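PDB 6P8P: type III CBASS phage resistance system CD-NTase-associated protein Cap8 from Pseudomonas aeruginosa, which probably acts as a HORMA-domain partner that regulates a cGAS-like CD-NTase in a bacterial CBASS system defending against bacteriophage. Local coordinates for residues A52-K57 with L75-A80; S11-D16 with D79-D84; A59-T64 with S103-K108; V5-R10 with N87-G92. The protein carries 2 engineered substitutions. All blocks are in the same frame, centred on the assembly; numbering follows the deposited sequence.

Contact 1 (A52-K57 with L75-A80); sequences ADQAPK and LFDEDA. With CA (calcium ion), chain E.
Gln54 lays its side chain over one face of the Phe76 ring. Its CG sits above the centre, 3.6 Å from the centroid of the Phe76 ring and 6° off the normal, which makes this a CH-pi contact. The amide is stacked on the ring as well, the two planes being 9° apart. Turned beside its own backbone N (chi1 -57°) and extended from there, the Gln54 chain crosses the ring toward Asp77. At its end Gln54 NE2 gives a weak hydrogen bond to Asp77 OD2, 3.4 Å long. Lys57 CB approaches the ring edge, 3.9 Å from Phe76 CE2, and Pro56 CD also lies near the ring plane. Ile51 of helix 44-52 packs on Phe76 too.

Gln54, with positive phi, is the C-prime residue of the Schellman motif that ends this helix. The preceding Asp53 chelates a calcium ion with both OD1 and OD2. Four waters also bind this ion, and Asp53 of the second subunit shares it.

The polar edge of the contact is hydrated. One water donates to Gln54 OE1 and to Asp77 OD2 and accepts from Lys57 NZ. Lys57 NZ stays 5.7 Å from Asp77 OD2, so water joins these opposite charges and no direct salt bridge forms. A buried aromatic ring is thus roofed by the apolar part of a polar chain, whose amide end remains in the solvent network.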
loop_
_atom_site.group_PDB
_atom_site.type_symbol
_atom_site.label_atom_id
_atom_site.label_comp_id
_atom_site.label_asym_id
_atom_site.label_seq_id
_atom_site.Cartn_x
_atom_site.Cartn_y
_atom_site.Cartn_z
ATOM N N ALA A 52 -1.048 -5.560 7.234
ATOM C CA ALA A 52 -2.030 -4.938 8.111
ATOM C C ALA A 52 -3.376 -5.648 8.026
ATOM O O ALA A 52 -4.150 -5.628 8.989
ATOM C CB ALA A 52 -2.178 -3.443 7.760
ATOM N N ASP A 53 -3.689 -6.246 6.885
ATOM C CA ASP A 53 -4.899 -7.040 6.710
ATOM C C ASP A 53 -4.721 -8.492 7.141
ATOM O O ASP A 53 -5.649 -9.288 6.959
ATOM C CB ASP A 53 -5.360 -6.953 5.252
ATOM C CG ASP A 53 -5.984 -5.561 4.920
ATOM O OD1 ASP A 53 -6.615 -4.968 5.818
ATOM O OD2 ASP A 53 -5.838 -5.067 3.775
ATOM N N GLN A 54 -3.564 -8.827 7.724
ATOM C CA GLN A 54 -3.240 -10.172 8.245
ATOM C C GLN A 54 -3.240 -11.229 7.155
ATOM O O GLN A 54 -3.424 -12.433 7.421
ATOM C CB GLN A 54 -4.177 -10.594 9.385
ATOM C CG GLN A 54 -4.181 -9.622 10.548
ATOM C CD GLN A 54 -4.779 -10.184 11.818
ATOM O OE1 GLN A 54 -5.230 -11.326 11.867
ATOM N NE2 GLN A 54 -4.762 -9.387 12.851
ATOM N N ALA A 55 -2.947 -10.811 5.928
ATOM C CA ALA A 55 -2.909 -11.778 4.840
ATOM C C ALA A 55 -1.910 -12.894 5.095
ATOM O O ALA A 55 -2.213 -14.039 4.718
ATOM C CB ALA A 55 -2.612 -11.088 3.508
ATOM N N PRO A 56 -0.723 -12.655 5.690
ATOM C CA PRO A 56 0.214 -13.770 5.887
ATOM C C PRO A 56 -0.002 -14.570 7.170
ATOM O O PRO A 56 0.902 -15.296 7.594
ATOM C CB PRO A 56 1.589 -13.092 5.893
ATOM C CG PRO A 56 1.361 -11.636 5.498
ATOM C CD PRO A 56 -0.081 -11.336 5.877
ATOM N N LYS A 57 -1.167 -14.454 7.806
ATOM C CA LYS A 57 -1.387 -15.223 9.022
ATOM C C LYS A 57 -1.471 -16.716 8.714
ATOM O O LYS A 57 -0.904 -17.546 9.445
ATOM C CB LYS A 57 -2.663 -14.758 9.726
ATOM C CG LYS A 57 -2.933 -15.518 11.032
ATOM C CD LYS A 57 -4.239 -15.114 11.692
ATOM C CE LYS A 57 -4.560 -16.087 12.834
ATOM N NZ LYS A 57 -5.688 -15.652 13.695
ATOM N N LEU A 75 2.619 -13.485 12.757
ATOM C CA LEU A 75 1.791 -13.630 13.943
ATOM C C LEU A 75 1.180 -12.286 14.314
ATOM O O LEU A 75 1.834 -11.245 14.190
ATOM C CB LEU A 75 2.636 -14.134 15.106
ATOM C CG LEU A 75 3.278 -15.501 14.940
ATOM C CD1 LEU A 75 4.301 -15.671 16.038
ATOM C CD2 LEU A 75 2.221 -16.575 14.990
ATOM N N PHE A 76 -0.053 -12.315 14.825
ATOM C CA PHE A 76 -0.774 -11.109 15.167
ATOM C C PHE A 76 -1.385 -11.253 16.552
ATOM O O PHE A 76 -1.480 -12.353 17.109
ATOM C CB PHE A 76 -1.865 -10.813 14.118
ATOM C CG PHE A 76 -1.306 -10.604 12.749
ATOM C CD1 PHE A 76 -0.856 -9.356 12.353
ATOM C CD2 PHE A 76 -1.213 -11.654 11.869
ATOM C CE1 PHE A 76 -0.295 -9.179 11.097
ATOM C CE2 PHE A 76 -0.673 -11.478 10.604
ATOM C CZ PHE A 76 -0.207 -10.219 10.221
ATOM N N ASP A 77 -1.745 -10.104 17.112
ATOM C CA ASP A 77 -2.537 -10.016 18.347
ATOM C C ASP A 77 -1.782 -10.753 19.447
ATOM O O ASP A 77 -0.568 -10.537 19.589
ATOM C CB ASP A 77 -3.935 -10.538 18.043
ATOM C CG ASP A 77 -4.569 -9.836 16.866
ATOM O OD1 ASP A 77 -4.423 -8.596 16.788
ATOM O OD2 ASP A 77 -5.197 -10.516 16.021
ATOM N N GLU A 78 -2.442 -11.584 20.254
ATOM C CA GLU A 78 -1.768 -12.187 21.402
ATOM C C GLU A 78 -0.586 -13.046 20.975
ATOM O O GLU A 78 0.425 -13.119 21.687
ATOM C CB GLU A 78 -2.780 -13.007 22.207
ATOM C CG GLU A 78 -3.879 -12.146 22.840
ATOM C CD GLU A 78 -4.985 -12.955 23.509
ATOM O OE1 GLU A 78 -5.029 -14.191 23.333
ATOM O OE2 GLU A 78 -5.816 -12.344 24.217
ATOM N N ASP A 79 -0.692 -13.705 19.819
ATOM C CA ASP A 79 0.418 -14.521 19.336
ATOM C C ASP A 79 1.660 -13.670 19.088
ATOM O O ASP A 79 2.790 -14.113 19.332
ATOM C CB ASP A 79 0.025 -15.259 18.056
ATOM C CG ASP A 79 -1.053 -16.292 18.286
ATOM O OD1 ASP A 79 -1.052 -16.917 19.364
ATOM O OD2 ASP A 79 -1.899 -16.486 17.390
ATOM N N ALA A 80 1.474 -12.456 18.581
ATOM C CA ALA A 80 2.611 -11.572 18.350
ATOM C C ALA A 80 3.183 -11.060 19.661
ATOM O O ALA A 80 4.406 -10.949 19.810
ATOM C CB ALA A 80 2.192 -10.400 17.462
HETATM CA CA CA E . -6.931 -3.014 4.416
HETATM O O HOH W 1 -5.708 -12.634 14.321
HETATM O O HOH W 2 -3.992 -14.102 15.666
HETATM O O HOH W 3 -8.794 -4.449 3.648
HETATM O O HOH W 4 -6.411 -2.010 2.265
HETATM O O HOH W 5 -7.862 -2.795 6.738
HETATM O O HOH W 6 -4.658 -2.512 5.005
#

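Contact 2 (S11-D16 with D79-D84); sequences SSPHRD and DAIDGD
Ala80 pushes its methyl group into the turn made by Ser11, Ser12 and Pro13, and this is the tight part of the contact. Ala80 CB lies 3.4 Å from Ser11 O and 3.8 Å from Ser12 O. The peptide bond before Pro13 is cis, and the loop curls round the methyl. Ser11 O is also gripped by two backbone donors of its own turn, His14 N at 2.8 Å and Arg15 N at 3.1 Å. Ser11 OG is bonded to Thr20 of helix 17-29.

The outer side is looser and exposed. Pro13 and Ile81 meet here at about a right angle, with Pro13 CG 3.7 Å from Ile81 CG1. His14 CG points away from its backbone N (chi1 -178°), and the residue touches mainly through its base, His14 CB being 3.7 Å from Ala80 O.

The contact seats the loop after strand 4-10 on helix 77-82. No hydrogen bond joins the two segments. Polar ties are made just beside them: Ser12 pairs through the backbone with Asp77, and Ala80 O accepts from Arg10 NE. Asp16 ends the loop as N-cap of helix 17-29, where its OD1 accepts from Gln19 N. The chemistry implies fit by shape, with one small buried methyl at the centre and an exposed Pro13-Ile81 contact at the surface, while the carbonyls of Ser11, Ser12 and Ala80 find their hydrogen bonds within the loop or from neighbours.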
loop_
_atom_site.group_PDB
_atom_site.type_symbol
_atom_site.label_atom_id
_atom_site.label_comp_id
_atom_site.label_asym_id
_atom_site.label_seq_id
_atom_site.Cartn_x
_atom_site.Cartn_y
_atom_site.Cartn_z
ATOM N N SER A 11 4.180 -9.716 14.193
ATOM C CA SER A 11 3.703 -8.489 13.559
ATOM C C SER A 11 2.847 -7.718 14.558
ATOM O O SER A 11 3.174 -7.690 15.746
ATOM C CB SER A 11 2.957 -8.820 12.269
ATOM O OG SER A 11 2.647 -7.642 11.552
ATOM N N SER A 12 1.776 -7.098 14.093
ATOM C CA SER A 12 1.022 -6.181 14.936
ATOM C C SER A 12 0.359 -6.947 16.078
ATOM O O SER A 12 -0.235 -7.999 15.842
ATOM C CB SER A 12 -0.056 -5.471 14.105
ATOM O OG SER A 12 -0.715 -4.525 14.911
ATOM N N PRO A 13 0.405 -6.429 17.318
ATOM C CA PRO A 13 0.903 -5.122 17.752
ATOM C C PRO A 13 2.325 -5.070 18.269
ATOM O O PRO A 13 2.685 -4.089 18.903
ATOM C CB PRO A 13 -0.063 -4.775 18.907
ATOM C CG PRO A 13 -0.274 -6.125 19.568
ATOM C CD PRO A 13 -0.341 -7.106 18.403
ATOM N N HIS A 14 3.123 -6.100 18.021
ATOM C CA HIS A 14 4.510 -6.079 18.437
ATOM C C HIS A 14 5.365 -5.231 17.508
ATOM O O HIS A 14 6.265 -4.516 17.978
ATOM C CB HIS A 14 5.047 -7.504 18.484
ATOM C CG HIS A 14 6.463 -7.605 18.943
ATOM N ND1 HIS A 14 6.838 -7.392 20.252
ATOM C CD2 HIS A 14 7.590 -7.944 18.274
ATOM C CE1 HIS A 14 8.143 -7.587 20.362
ATOM N NE2 HIS A 14 8.619 -7.930 19.179
ATOM N N ARG A 15 5.119 -5.346 16.206
ATOM C CA ARG A 15 5.673 -4.482 15.173
ATOM C C ARG A 15 4.513 -3.935 14.366
ATOM O O ARG A 15 3.547 -4.657 14.143
ATOM C CB ARG A 15 6.582 -5.253 14.219
ATOM C CG ARG A 15 7.891 -5.692 14.730
ATOM C CD ARG A 15 8.547 -6.512 13.630
ATOM N NE ARG A 15 9.872 -7.003 13.935
ATOM C CZ ARG A 15 10.138 -8.270 14.255
ATOM N NH1 ARG A 15 9.161 -9.155 14.393
ATOM N NH2 ARG A 15 11.386 -8.643 14.476
ATOM N N ASP A 16 4.607 -2.693 13.892
ATOM C CA ASP A 16 3.605 -2.254 12.927
ATOM C C ASP A 16 3.873 -2.924 11.569
ATOM O O ASP A 16 4.869 -3.636 11.367
ATOM C CB ASP A 16 3.535 -0.730 12.863
ATOM C CG ASP A 16 4.674 -0.069 12.105
ATOM O OD1 ASP A 16 5.215 -0.583 11.123
ATOM O OD2 ASP A 16 5.004 1.079 12.507
ATOM N N ASP A 79 -0.692 -13.705 19.819
ATOM C CA ASP A 79 0.418 -14.521 19.336
ATOM C C ASP A 79 1.660 -13.670 19.088
ATOM O O ASP A 79 2.790 -14.113 19.332
ATOM C CB ASP A 79 0.025 -15.259 18.056
ATOM C CG ASP A 79 -1.053 -16.292 18.286
ATOM O OD1 ASP A 79 -1.052 -16.917 19.364
ATOM O OD2 ASP A 79 -1.899 -16.486 17.390
ATOM N N ALA A 80 1.474 -12.456 18.581
ATOM C CA ALA A 80 2.611 -11.572 18.350
ATOM C C ALA A 80 3.183 -11.060 19.661
ATOM O O ALA A 80 4.406 -10.949 19.810
ATOM C CB ALA A 80 2.192 -10.400 17.462
ATOM N N ILE A 81 2.314 -10.763 20.628
ATOM C CA ILE A 81 2.776 -10.287 21.926
ATOM C C ILE A 81 3.540 -11.389 22.645
ATOM O O ILE A 81 4.633 -11.164 23.174
ATOM C CB ILE A 81 1.591 -9.787 22.771
ATOM C CG1 ILE A 81 0.850 -8.665 22.055
ATOM C CG2 ILE A 81 2.082 -9.316 24.132
ATOM C CD1 ILE A 81 -0.443 -8.237 22.736
ATOM N N ASP A 82 2.978 -12.598 22.663
ATOM C CA ASP A 82 3.646 -13.736 23.291
ATOM C C ASP A 82 4.968 -14.050 22.595
ATOM O O ASP A 82 6.031 -14.078 23.225
ATOM C CB ASP A 82 2.712 -14.950 23.264
ATOM C CG ASP A 82 2.845 -15.819 24.496
ATOM O OD1 ASP A 82 3.896 -15.744 25.172
ATOM O OD2 ASP A 82 1.899 -16.583 24.786
ATOM N N GLY A 83 4.915 -14.295 21.290
ATOM C CA GLY A 83 6.086 -14.648 20.519
ATOM C C GLY A 83 6.492 -16.104 20.580
ATOM O O GLY A 83 7.531 -16.461 20.005
ATOM N N ASP A 84 5.690 -16.964 21.219
ATOM C CA ASP A 84 6.091 -18.355 21.408
ATOM C C ASP A 84 6.255 -19.082 20.080
ATOM O O ASP A 84 7.144 -19.929 19.940
ATOM C CB ASP A 84 5.071 -19.084 22.288
ATOM C CG ASP A 84 4.992 -18.511 23.689
ATOM O OD1 ASP A 84 4.065 -18.886 24.440
ATOM O OD2 ASP A 84 5.858 -17.679 24.037
#

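Contact 3 (A59-T64 with S103-K108); sequences APIVAT and SLPCPK
This contact is an antiparallel strand pair in the mixed beta-sheet of the HORMA domain. Residues 61-64 run against residues 103-106, their directions 165° apart. Val62 and Ser103 form a hydrogen-bonded pair. Val62 N donates to Ser103 O at 3.0 Å, and Ser103 N donates back to Val62 O at 2.8 Å. The side chains of both residues lie on one face of the sheet, where Ile134 packs on them. Ser103 OG, anti to its own N (chi1 177°), is hydrogen-bonded to Arg128 of the next strand, and Arg128 also holds Pro60 O. Strand 69-75 pairs with strand 61-64 along its other edge, through Ile61 with Ile72 and Ala63 with Thr70.

Beyond the bridge, packing takes over from hydrogen bonding. Ile61 and Leu104 lie side by side and point the same way, with Ile61 CG2 3.9 Å from Leu104 CD2. The other branch of Ile61 meets a proline, as Ile61 CG1 is 3.7 Å from Pro105 CD. Pro105 has no N-H to give, and no further backbone bond joins the two segments at this end. Its ring fits against Ala59 and Pro60 instead. Ala59 CB lies 3.8 Å from Pro105 CB, and the closest approach of the ring to the facing backbone is Pro105 CG to Ala59 O, at 3.3 Å.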
loop_
_atom_site.group_PDB
_atom_site.type_symbol
_atom_site.label_atom_id
_atom_site.label_comp_id
_atom_site.label_asym_id
_atom_site.label_seq_id
_atom_site.Cartn_x
_atom_site.Cartn_y
_atom_site.Cartn_z
ATOM N N ALA A 59 -1.459 -17.967 5.208
ATOM C CA ALA A 59 -0.988 -18.204 3.874
ATOM C C ALA A 59 0.366 -17.498 3.847
ATOM O O ALA A 59 0.429 -16.303 4.129
ATOM C CB ALA A 59 -1.904 -17.648 2.795
ATOM N N PRO A 60 1.446 -18.180 3.482
ATOM C CA PRO A 60 2.776 -17.559 3.628
ATOM C C PRO A 60 3.143 -16.613 2.488
ATOM O O PRO A 60 2.687 -16.740 1.359
ATOM C CB PRO A 60 3.725 -18.766 3.672
ATOM C CG PRO A 60 3.001 -19.823 2.836
ATOM C CD PRO A 60 1.525 -19.611 3.106
ATOM N N ILE A 61 3.972 -15.630 2.828
ATOM C CA ILE A 61 4.825 -14.973 1.846
ATOM C C ILE A 61 5.868 -15.984 1.389
ATOM O O ILE A 61 6.519 -16.630 2.218
ATOM C CB ILE A 61 5.489 -13.731 2.462
ATOM C CG1 ILE A 61 4.439 -12.697 2.809
ATOM C CG2 ILE A 61 6.539 -13.208 1.491
ATOM C CD1 ILE A 61 4.908 -11.648 3.813
ATOM N N VAL A 62 5.968 -16.212 0.083
ATOM C CA VAL A 62 6.865 -17.252 -0.424
ATOM C C VAL A 62 7.931 -16.660 -1.313
ATOM O O VAL A 62 7.620 -16.083 -2.358
ATOM C CB VAL A 62 6.114 -18.347 -1.187
ATOM C CG1 VAL A 62 7.101 -19.423 -1.631
ATOM C CG2 VAL A 62 5.015 -18.938 -0.322
ATOM N N ALA A 63 9.190 -16.840 -0.921
ATOM C CA ALA A 63 10.332 -16.470 -1.744
ATOM C C ALA A 63 10.879 -17.722 -2.421
ATOM O O ALA A 63 10.991 -18.775 -1.776
ATOM C CB ALA A 63 11.424 -15.826 -0.892
ATOM N N THR A 64 11.152 -17.606 -3.722
ATOM C CA THR A 64 11.766 -18.650 -4.539
ATOM C C THR A 64 13.066 -18.119 -5.127
ATOM O O THR A 64 13.225 -16.918 -5.356
ATOM C CB THR A 64 10.823 -19.118 -5.656
ATOM O OG1 THR A 64 10.387 -18.009 -6.443
ATOM C CG2 THR A 64 9.592 -19.816 -5.085
ATOM N N SER A 103 5.934 -14.365 -3.778
ATOM C CA SER A 103 4.487 -14.479 -3.922
ATOM C C SER A 103 3.842 -14.034 -2.624
ATOM O O SER A 103 4.012 -14.681 -1.589
ATOM C CB SER A 103 4.055 -15.902 -4.274
ATOM O OG SER A 103 2.640 -15.934 -4.316
ATOM N N LEU A 104 3.127 -12.931 -2.685
ATOM C CA LEU A 104 2.464 -12.359 -1.529
ATOM C C LEU A 104 1.020 -12.820 -1.453
ATOM O O LEU A 104 0.275 -12.697 -2.449
ATOM C CB LEU A 104 2.496 -10.835 -1.617
ATOM C CG LEU A 104 3.831 -10.137 -1.884
ATOM C CD1 LEU A 104 3.657 -8.631 -1.823
ATOM C CD2 LEU A 104 4.886 -10.568 -0.878
ATOM N N PRO A 105 0.574 -13.276 -0.282
ATOM C CA PRO A 105 -0.834 -13.633 -0.115
ATOM C C PRO A 105 -1.698 -12.386 -0.077
ATOM O O PRO A 105 -1.334 -11.362 0.507
ATOM C CB PRO A 105 -0.860 -14.405 1.223
ATOM C CG PRO A 105 0.252 -13.715 2.020
ATOM C CD PRO A 105 1.327 -13.375 0.977
ATOM N N CYS A 106 -2.875 -12.508 -0.676
ATOM C CA CYS A 106 -3.767 -11.385 -0.797
ATOM C C CYS A 106 -5.219 -11.819 -0.856
ATOM O O CYS A 106 -5.540 -12.751 -1.592
ATOM C CB CYS A 106 -3.401 -10.607 -2.066
ATOM S SG CYS A 106 -4.462 -9.166 -2.444
ATOM N N PRO A 107 -6.101 -11.172 -0.106
ATOM C CA PRO A 107 -7.529 -11.509 -0.217
ATOM C C PRO A 107 -7.998 -11.327 -1.652
ATOM O O PRO A 107 -7.646 -10.357 -2.313
ATOM C CB PRO A 107 -8.217 -10.518 0.732
ATOM C CG PRO A 107 -7.142 -9.926 1.574
ATOM C CD PRO A 107 -5.870 -10.020 0.776
ATOM N N LYS A 108 -8.777 -12.291 -2.145
ATOM C CA LYS A 108 -9.121 -12.296 -3.561
ATOM C C LYS A 108 -9.756 -10.980 -3.988
ATOM O O LYS A 108 -9.497 -10.506 -5.101
ATOM C CB LYS A 108 -10.050 -13.468 -3.880
ATOM C CG LYS A 108 -10.278 -13.695 -5.380
ATOM C CD LYS A 108 -11.160 -14.938 -5.632
ATOM C CE LYS A 108 -11.503 -15.064 -7.113
ATOM N NZ LYS A 108 -12.607 -16.039 -7.338
#

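Contact 4 (V5-R10 with N87-G92); sequences VSRTFR and NEEVLG
Arg7 turns twice near its base, chi1 -68° and chi2 -69°, and this brings its guanidinium alongside the backbone of Glu89 and Val90. Glu88 starts beside its own N (chi1 -57°) and then reaches out straight to the backbone of Arg10.

All three nitrogens of Arg7 are used, each on a carbonyl oxygen lying in the guanidinium plane. Arg7 NE donates to Glu89 O at 2.7 Å. Arg7 NH2 donates to Val90 O at 3.2 Å, coming from above that carbonyl's plane. Arg7 NH1 turns back to Ser6 O at 3.0 Å. Leu91 covers one face of the group, its CD2 3.6 Å from Arg7 CZ. The same methyl touches Val5 CG2. Leu27 of helix 17-29 packs on both Arg7 and Leu91.

Farther along, Thr8 and Asn87 form a single antiparallel bridge. Asn87 N gives its bond to Thr8 O at 2.8 Å, and Thr8 N binds Asn87 O. Asn87 OD1 accepts from Glu89 N in an Asx turn. Glu88 stacks its carboxylate on the Phe9 ring, and its CG makes a CH-pi contact over the face, offset toward the ring's rim. Glu88 OE2 takes Arg10 N at 2.9 Å and also forms a salt bridge with Arg15.

The loop thus borders strand 4-10, outermost in the sheet of this chain. A cation held flat by carbonyls fixes one end, and a carboxylate bound to a backbone N-H and an arginine fixes the other; these two partners would probably favour the charged form of Glu88.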
loop_
_atom_site.group_PDB
_atom_site.type_symbol
_atom_site.label_atom_id
_atom_site.label_comp_id
_atom_site.label_asym_id
_atom_site.label_seq_id
_atom_site.Cartn_x
_atom_site.Cartn_y
_atom_site.Cartn_z
ATOM N N VAL A 5 11.990 -24.069 3.751
ATOM C CA VAL A 5 12.137 -23.695 5.151
ATOM C C VAL A 5 11.079 -22.644 5.436
ATOM O O VAL A 5 10.575 -21.982 4.530
ATOM C CB VAL A 5 13.533 -23.154 5.486
ATOM C CG1 VAL A 5 14.583 -24.137 5.016
ATOM C CG2 VAL A 5 13.745 -21.817 4.853
ATOM N N SER A 6 10.735 -22.500 6.704
ATOM C CA SER A 6 9.704 -21.528 7.061
ATOM C C SER A 6 10.195 -20.624 8.180
ATOM O O SER A 6 11.083 -20.980 8.970
ATOM C CB SER A 6 8.396 -22.208 7.453
ATOM O OG SER A 6 8.351 -22.494 8.821
ATOM N N ARG A 7 9.619 -19.430 8.221
ATOM C CA ARG A 7 9.903 -18.458 9.261
ATOM C C ARG A 7 8.567 -17.844 9.658
ATOM O O ARG A 7 7.590 -17.910 8.908
ATOM C CB ARG A 7 10.900 -17.421 8.777
ATOM C CG ARG A 7 12.331 -17.941 8.532
ATOM C CD ARG A 7 13.014 -18.323 9.823
ATOM N NE ARG A 7 14.432 -18.658 9.672
ATOM C CZ ARG A 7 14.889 -19.862 9.355
ATOM N NH1 ARG A 7 14.051 -20.857 9.111
ATOM N NH2 ARG A 7 16.200 -20.062 9.261
ATOM N N THR A 8 8.521 -17.308 10.873
ATOM C CA THR A 8 7.305 -16.738 11.429
ATOM C C THR A 8 7.700 -15.477 12.178
ATOM O O THR A 8 8.414 -15.539 13.181
ATOM C CB THR A 8 6.572 -17.720 12.344
ATOM O OG1 THR A 8 6.173 -18.867 11.583
ATOM C CG2 THR A 8 5.359 -17.063 12.933
ATOM N N PHE A 9 7.228 -14.342 11.690
ATOM C CA PHE A 9 7.565 -13.053 12.274
ATOM C C PHE A 9 6.435 -12.505 13.127
ATOM O O PHE A 9 5.264 -12.582 12.749
ATOM C CB PHE A 9 7.889 -12.042 11.174
ATOM C CG PHE A 9 9.287 -12.123 10.700
ATOM C CD1 PHE A 9 9.695 -13.174 9.874
ATOM C CD2 PHE A 9 10.227 -11.220 11.125
ATOM C CE1 PHE A 9 11.004 -13.261 9.459
ATOM C CE2 PHE A 9 11.548 -11.312 10.720
ATOM C CZ PHE A 9 11.931 -12.324 9.887
ATOM N N ARG A 10 6.807 -11.902 14.252
ATOM C CA ARG A 10 5.860 -11.204 15.123
ATOM C C ARG A 10 5.463 -9.865 14.497
ATOM O O ARG A 10 6.302 -8.976 14.313
ATOM C CB ARG A 10 6.481 -10.992 16.499
ATOM C CG ARG A 10 7.021 -12.304 17.110
ATOM C CD ARG A 10 7.938 -12.029 18.304
ATOM N NE ARG A 10 7.204 -11.483 19.434
ATOM C CZ ARG A 10 7.778 -11.056 20.554
ATOM N NH1 ARG A 10 9.091 -11.089 20.665
ATOM N NH2 ARG A 10 7.040 -10.577 21.546
ATOM N N ASN A 87 9.657 -17.504 14.763
ATOM C CA ASN A 87 10.931 -18.055 14.304
ATOM C C ASN A 87 11.496 -17.032 13.324
ATOM O O ASN A 87 11.096 -17.013 12.159
ATOM C CB ASN A 87 10.785 -19.420 13.648
ATOM C CG ASN A 87 12.099 -19.949 13.110
ATOM O OD1 ASN A 87 13.158 -19.361 13.339
ATOM N ND2 ASN A 87 12.040 -21.049 12.371
ATOM N N GLU A 88 12.410 -16.197 13.807
ATOM C CA GLU A 88 13.026 -15.144 13.016
ATOM C C GLU A 88 14.508 -15.403 12.795
ATOM O O GLU A 88 15.260 -14.465 12.532
ATOM C CB GLU A 88 12.769 -13.803 13.714
ATOM C CG GLU A 88 11.253 -13.556 13.903
ATOM C CD GLU A 88 10.903 -12.232 14.576
ATOM O OE1 GLU A 88 11.826 -11.486 14.981
ATOM O OE2 GLU A 88 9.687 -11.957 14.715
ATOM N N GLU A 89 14.932 -16.667 12.863
ATOM C CA GLU A 89 16.337 -16.997 12.698
ATOM C C GLU A 89 16.831 -16.557 11.327
ATOM O O GLU A 89 16.102 -16.598 10.332
ATOM C CB GLU A 89 16.555 -18.514 12.848
ATOM C CG GLU A 89 16.493 -19.027 14.263
ATOM C CD GLU A 89 16.490 -20.554 14.339
ATOM O OE1 GLU A 89 15.813 -21.094 15.242
ATOM O OE2 GLU A 89 17.156 -21.203 13.491
ATOM N N VAL A 90 18.108 -16.191 11.270
ATOM C CA VAL A 90 18.750 -15.929 9.989
ATOM C C VAL A 90 18.709 -17.175 9.117
ATOM O O VAL A 90 18.809 -18.307 9.595
ATOM C CB VAL A 90 20.196 -15.452 10.205
ATOM C CG1 VAL A 90 20.910 -15.252 8.888
ATOM C CG2 VAL A 90 20.210 -14.167 11.023
ATOM N N LEU A 91 18.569 -16.960 7.822
ATOM C CA LEU A 91 18.502 -18.049 6.864
ATOM C C LEU A 91 19.912 -18.485 6.487
ATOM O O LEU A 91 20.795 -17.644 6.276
ATOM C CB LEU A 91 17.734 -17.598 5.609
ATOM C CG LEU A 91 16.235 -17.404 5.841
ATOM C CD1 LEU A 91 15.626 -16.647 4.660
ATOM C CD2 LEU A 91 15.493 -18.700 6.032
ATOM N N GLY A 92 20.106 -19.804 6.384
ATOM C CA GLY A 92 21.417 -20.354 6.089
ATOM C C GLY A 92 21.711 -20.525 4.608
ATOM O O GLY A 92 22.321 -21.523 4.212
#

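Contacts 1 and 2 both use helix 77-82. They share Asp79 and Ala80, and their centres are 8 Å apart. Contact 4 runs along strand 4-10 and touches both. Leu75 of contact 1 bridges Phe9 and Ser11 by two probable hydrogen bonds: Leu75 N to Phe9 O and Leu75 O to Ser11 N, each 2.8 Å. Arg15 of contact 2 also reaches contact 4 through Arg10, with Arg15 NH1 2.9 Å from Arg10 O. Contact 3 lies deeper in the sheet, its nearest atoms about 7 Å from contact 4. It meets contact 1 where Pro105 CG is 3.9 Å from Pro56 CA. The calcium ion between subunits belongs to contact 1; the Pro105 side chain is about 13 Å from it.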